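Alternansucrase (Leuconostoc mesenteroides, PDB 6HVG) belongs to glycosyl hydrolase family 70 and is a large multidomain enzyme that joins a catalytic TIM-type barrel to repeats of the choline-binding, cell-wall-binding kind. Local coordinates at residues F748-A751 / D755-D758; D828-G833 / V1044-F1049. One frame throughout, in Å; residues are numbered along the deposited sequence.

Contact 1 (F748-A751 / D755-D758); sequences FVRA and DAQD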
# COMPACT_ATOMS: atom_id res chain seq x y z
N PHE A 748 6.84 -21.18 -6.64
CA PHE A 748 7.98 -20.68 -5.88
C PHE A 748 7.69 -20.63 -4.40
O PHE A 748 6.56 -20.69 -3.99
CB PHE A 748 8.38 -19.29 -6.37
CG PHE A 748 7.27 -18.29 -6.34
CD1 PHE A 748 6.42 -18.12 -7.43
CD2 PHE A 748 7.07 -17.51 -5.22
CE1 PHE A 748 5.39 -17.21 -7.41
CE2 PHE A 748 6.04 -16.59 -5.20
CZ PHE A 748 5.20 -16.44 -6.29
N VAL A 749 8.76 -20.51 -3.61
CA VAL A 749 8.67 -20.30 -2.17
C VAL A 749 8.75 -18.82 -1.86
O VAL A 749 8.00 -18.31 -1.04
CB VAL A 749 9.79 -21.04 -1.43
CG1 VAL A 749 9.68 -20.82 0.07
CG2 VAL A 749 9.72 -22.54 -1.76
N ARG A 750 9.68 -18.12 -2.51
CA ARG A 750 9.81 -16.67 -2.35
C ARG A 750 10.09 -16.03 -3.69
O ARG A 750 10.43 -16.72 -4.64
CB ARG A 750 10.96 -16.30 -1.37
CG ARG A 750 10.71 -16.78 0.04
CD ARG A 750 11.37 -15.89 1.08
NE ARG A 750 12.82 -15.88 0.94
CZ ARG A 750 13.58 -14.81 0.81
NH1 ARG A 750 13.07 -13.59 0.80
NH2 ARG A 750 14.88 -14.97 0.69
N ALA A 751 9.93 -14.72 -3.75
CA ALA A 751 10.19 -13.97 -4.97
C ALA A 751 10.79 -12.61 -4.65
O ALA A 751 10.82 -12.20 -3.50
CB ALA A 751 8.90 -13.84 -5.76
N ASP A 755 7.69 -12.12 0.16
CA ASP A 755 8.46 -12.35 1.39
C ASP A 755 9.87 -11.76 1.36
O ASP A 755 10.80 -12.31 1.96
CB ASP A 755 8.53 -13.85 1.73
CG ASP A 755 7.19 -14.40 2.19
OD1 ASP A 755 6.22 -13.63 2.24
OD2 ASP A 755 7.11 -15.62 2.49
N ALA A 756 10.01 -10.61 0.71
CA ALA A 756 11.29 -9.92 0.68
C ALA A 756 11.12 -8.46 1.10
O ALA A 756 11.64 -8.04 2.12
CB ALA A 756 11.92 -10.02 -0.71
N GLN A 757 10.37 -7.72 0.29
CA GLN A 757 10.16 -6.29 0.47
C GLN A 757 9.64 -5.91 1.86
O GLN A 757 10.08 -4.92 2.43
CB GLN A 757 9.19 -5.73 -0.58
CG GLN A 757 8.67 -6.73 -1.62
CD GLN A 757 7.18 -6.79 -1.71
OE1 GLN A 757 6.64 -7.70 -2.31
NE2 GLN A 757 6.52 -5.84 -1.08
N ASP A 758 8.68 -6.67 2.38
CA ASP A 758 8.13 -6.35 3.70
C ASP A 758 9.11 -6.66 4.84
O ASP A 758 9.46 -5.77 5.63
CB ASP A 758 6.77 -7.03 3.91
CG ASP A 758 5.63 -6.26 3.23
OD1 ASP A 758 5.89 -5.24 2.53
OD2 ASP A 758 4.47 -6.69 3.40

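Contact 2 (D828-G833 / V1044-F1049); sequences DMYLEG and VIYEGF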
# COMPACT_ATOMS: atom_id res chain seq x y z
N ASP A 828 17.32 -16.52 -1.81
CA ASP A 828 17.44 -17.72 -1.00
C ASP A 828 18.78 -18.41 -1.24
O ASP A 828 19.17 -19.29 -0.48
CB ASP A 828 16.31 -18.71 -1.32
CG ASP A 828 14.94 -18.17 -0.93
OD1 ASP A 828 14.90 -17.41 0.07
OD2 ASP A 828 13.94 -18.49 -1.62
N MET A 829 19.48 -18.02 -2.31
CA MET A 829 20.78 -18.59 -2.68
C MET A 829 21.94 -17.66 -2.29
O MET A 829 22.98 -18.12 -1.83
CB MET A 829 20.83 -18.86 -4.18
CG MET A 829 19.81 -19.89 -4.65
SD MET A 829 20.21 -21.54 -4.07
CE MET A 829 21.53 -21.96 -5.20
N TYR A 830 21.75 -16.36 -2.51
CA TYR A 830 22.73 -15.35 -2.15
C TYR A 830 22.03 -14.29 -1.32
O TYR A 830 20.80 -14.24 -1.28
CB TYR A 830 23.38 -14.78 -3.41
CG TYR A 830 24.10 -15.86 -4.18
CD1 TYR A 830 23.44 -16.61 -5.15
CD2 TYR A 830 25.43 -16.20 -3.89
CE1 TYR A 830 24.08 -17.62 -5.84
CE2 TYR A 830 26.08 -17.23 -4.56
CZ TYR A 830 25.41 -17.93 -5.54
OH TYR A 830 26.02 -18.95 -6.22
N LEU A 831 22.80 -13.45 -0.63
CA LEU A 831 22.21 -12.44 0.24
C LEU A 831 21.59 -11.32 -0.59
O LEU A 831 22.17 -10.87 -1.58
CB LEU A 831 23.26 -11.87 1.18
CG LEU A 831 23.81 -12.83 2.24
CD1 LEU A 831 24.89 -12.13 3.05
CD2 LEU A 831 22.71 -13.38 3.16
N GLU A 832 20.41 -10.87 -0.15
CA GLU A 832 19.57 -9.95 -0.93
C GLU A 832 20.09 -8.54 -1.10
O GLU A 832 19.63 -7.84 -2.00
CB GLU A 832 18.16 -9.89 -0.35
CG GLU A 832 17.28 -11.02 -0.86
CD GLU A 832 16.16 -11.36 0.08
OE1 GLU A 832 16.42 -11.74 1.22
OE2 GLU A 832 15.00 -11.24 -0.33
N GLY A 833 21.03 -8.12 -0.26
CA GLY A 833 21.63 -6.79 -0.35
C GLY A 833 23.08 -6.82 -0.80
O GLY A 833 23.65 -7.87 -1.06
N VAL A 1044 13.71 -25.63 -14.90
CA VAL A 1044 13.81 -24.86 -13.66
C VAL A 1044 14.12 -23.42 -14.03
O VAL A 1044 15.07 -23.15 -14.78
CB VAL A 1044 14.93 -25.38 -12.76
CG1 VAL A 1044 15.01 -24.53 -11.50
CG2 VAL A 1044 14.71 -26.83 -12.41
N ILE A 1045 13.33 -22.49 -13.50
CA ILE A 1045 13.58 -21.06 -13.70
C ILE A 1045 14.34 -20.52 -12.52
O ILE A 1045 14.06 -20.89 -11.39
CB ILE A 1045 12.27 -20.27 -13.82
CG1 ILE A 1045 11.40 -20.83 -14.94
CG2 ILE A 1045 12.57 -18.81 -14.11
CD1 ILE A 1045 10.00 -20.31 -14.92
N TYR A 1046 15.31 -19.67 -12.78
CA TYR A 1046 16.03 -19.01 -11.72
C TYR A 1046 15.70 -17.54 -11.81
O TYR A 1046 16.00 -16.90 -12.83
CB TYR A 1046 17.52 -19.23 -11.88
CG TYR A 1046 18.40 -18.57 -10.85
CD1 TYR A 1046 18.40 -18.99 -9.54
CD2 TYR A 1046 19.26 -17.55 -11.21
CE1 TYR A 1046 19.22 -18.40 -8.60
CE2 TYR A 1046 20.10 -16.96 -10.28
CZ TYR A 1046 20.07 -17.39 -8.97
OH TYR A 1046 20.90 -16.80 -8.06
N GLU A 1047 15.06 -17.03 -10.77
CA GLU A 1047 14.78 -15.61 -10.68
C GLU A 1047 16.01 -15.00 -10.06
O GLU A 1047 16.20 -15.10 -8.85
CB GLU A 1047 13.59 -15.43 -9.79
CG GLU A 1047 13.12 -14.00 -9.71
CD GLU A 1047 12.10 -13.82 -8.60
OE1 GLU A 1047 12.15 -14.60 -7.64
OE2 GLU A 1047 11.23 -12.94 -8.71
N GLY A 1048 16.85 -14.39 -10.89
CA GLY A 1048 18.23 -14.09 -10.50
C GLY A 1048 18.55 -12.63 -10.19
O GLY A 1048 19.43 -12.06 -10.81
N PHE A 1049 17.81 -12.02 -9.29
CA PHE A 1049 18.06 -10.68 -8.87
C PHE A 1049 17.26 -10.47 -7.64
O PHE A 1049 16.34 -11.23 -7.35
CB PHE A 1049 17.64 -9.67 -9.94
CG PHE A 1049 16.17 -9.55 -10.13
CD1 PHE A 1049 15.47 -10.48 -10.89
CD2 PHE A 1049 15.47 -8.49 -9.54
CE1 PHE A 1049 14.11 -10.38 -11.05
CE2 PHE A 1049 14.13 -8.38 -9.73
CZ PHE A 1049 13.43 -9.32 -10.48

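Contact 1 (F748-A751 / D755-D758)
NH1 of Arg-750 is held by two acceptors: it gives a hydrogen bond of 2.9 Å to O of Asp-755 and a salt bridge to Glu-832. The bond to the carbonyl is bent, with an N-H...O angle of 139°, and the donor stands above the carbonyl plane while the oxygen sits near the guanidinium edge, tilted 20° from its plane. A bend at chi3 (-63°) swings NH1 to the carbonyl of Asp-755, and CD of Arg-750 crosses over CB of Asp-755 at 3.6 Å. The carboxylate of Asp-755 is nearly coplanar with the guanidinium but too far away to pair with it. Its OD2 is hydrogen-bonded to His-693 and lies 5.9 Å from NE of Arg-750, so the polar link between the two residues runs through the backbone carbonyl, their charged groups staying apart. Beside them, CB of Ala-756, the N-cap residue of helix 757-766, rests 3.7 Å from O of Ala-751. A buried arginine thus ties the loop leaving barrel strand 745-747 to the start of the next helix. With Asp-828 also paired to NH2, its positive charge is probably well balanced, which is consistent with a guanidinium fixed in both position and rotation.

Contact 2 (D828-G833 / V1044-F1049)
Tyr-1046 reaches from barrel strand 1045-1047 to Met-829 and Tyr-830, and its side chain makes contact progressively towards its tip. CB leaves the strand with CG anti to the backbone N (chi1 179°), which sends the ring past Gly-1048 towards the end of helix 826-829 and the loop after it. The two long edges of the ring have different neighbours. On one, CE2 passes 3.4 Å from CA of Gly-1048 in its own segment, a residue with no side chain to intervene. On the other, CE1 meets CG of Met-829 at 4.3 Å, the methylene lying at the ring edge, near its plane, in an apolar contact. The hydroxyl finishes the reach: OH comes to 3.9 Å from CD1 of Tyr-830 and 4.0 Å from CE1 of Tyr-830, and so straddles one edge of that ring close to its plane. The two tyrosine side chains cross at about a right angle, yet the oxygen approaches an edge and not a face, so this is not a T-shaped stack. Met-829 also packs on Val-824 and on Ile-847 of helix 844-857, while Tyr-830 touches Asn-844 of the same helix. The contact therefore joins two neighbouring parallel strands of the barrel to the helix outside them, by way of segment 828-833. Its chemistry is that of van der Waals contact, a methylene against one ring edge and a hydroxyl against another. At these separations the hydroxyl gains no polar bond from either residue, which makes this a light, nonpolar contact with no directional bond between the two segments.

Contacts 1 and 2, with centres 11 Å apart, are joined by the acids of segment 828-833, which make no contact with segment 1044-1049. Both form salt bridges to Arg-750: Asp-828 OD1 to its NH2, and Glu-832 OE2 to its NH1 at 3.2 Å. Glu-832 OE2 also lies 3.3 Å from CB of Ala-756. The strand of contact 2 reaches contact 1 as well, through Glu-1047 OE1 at 3.4 Å from CA of Ala-751. Segment 828-833 thus has two characters: its acidic side chains bind the buried arginine, whereas Met-829 and Tyr-830 pack against Tyr-1046. Neither contact supplies a residue to the calcium site formed by Glu-575, Asp-581, Asn-625 and Asp-1159.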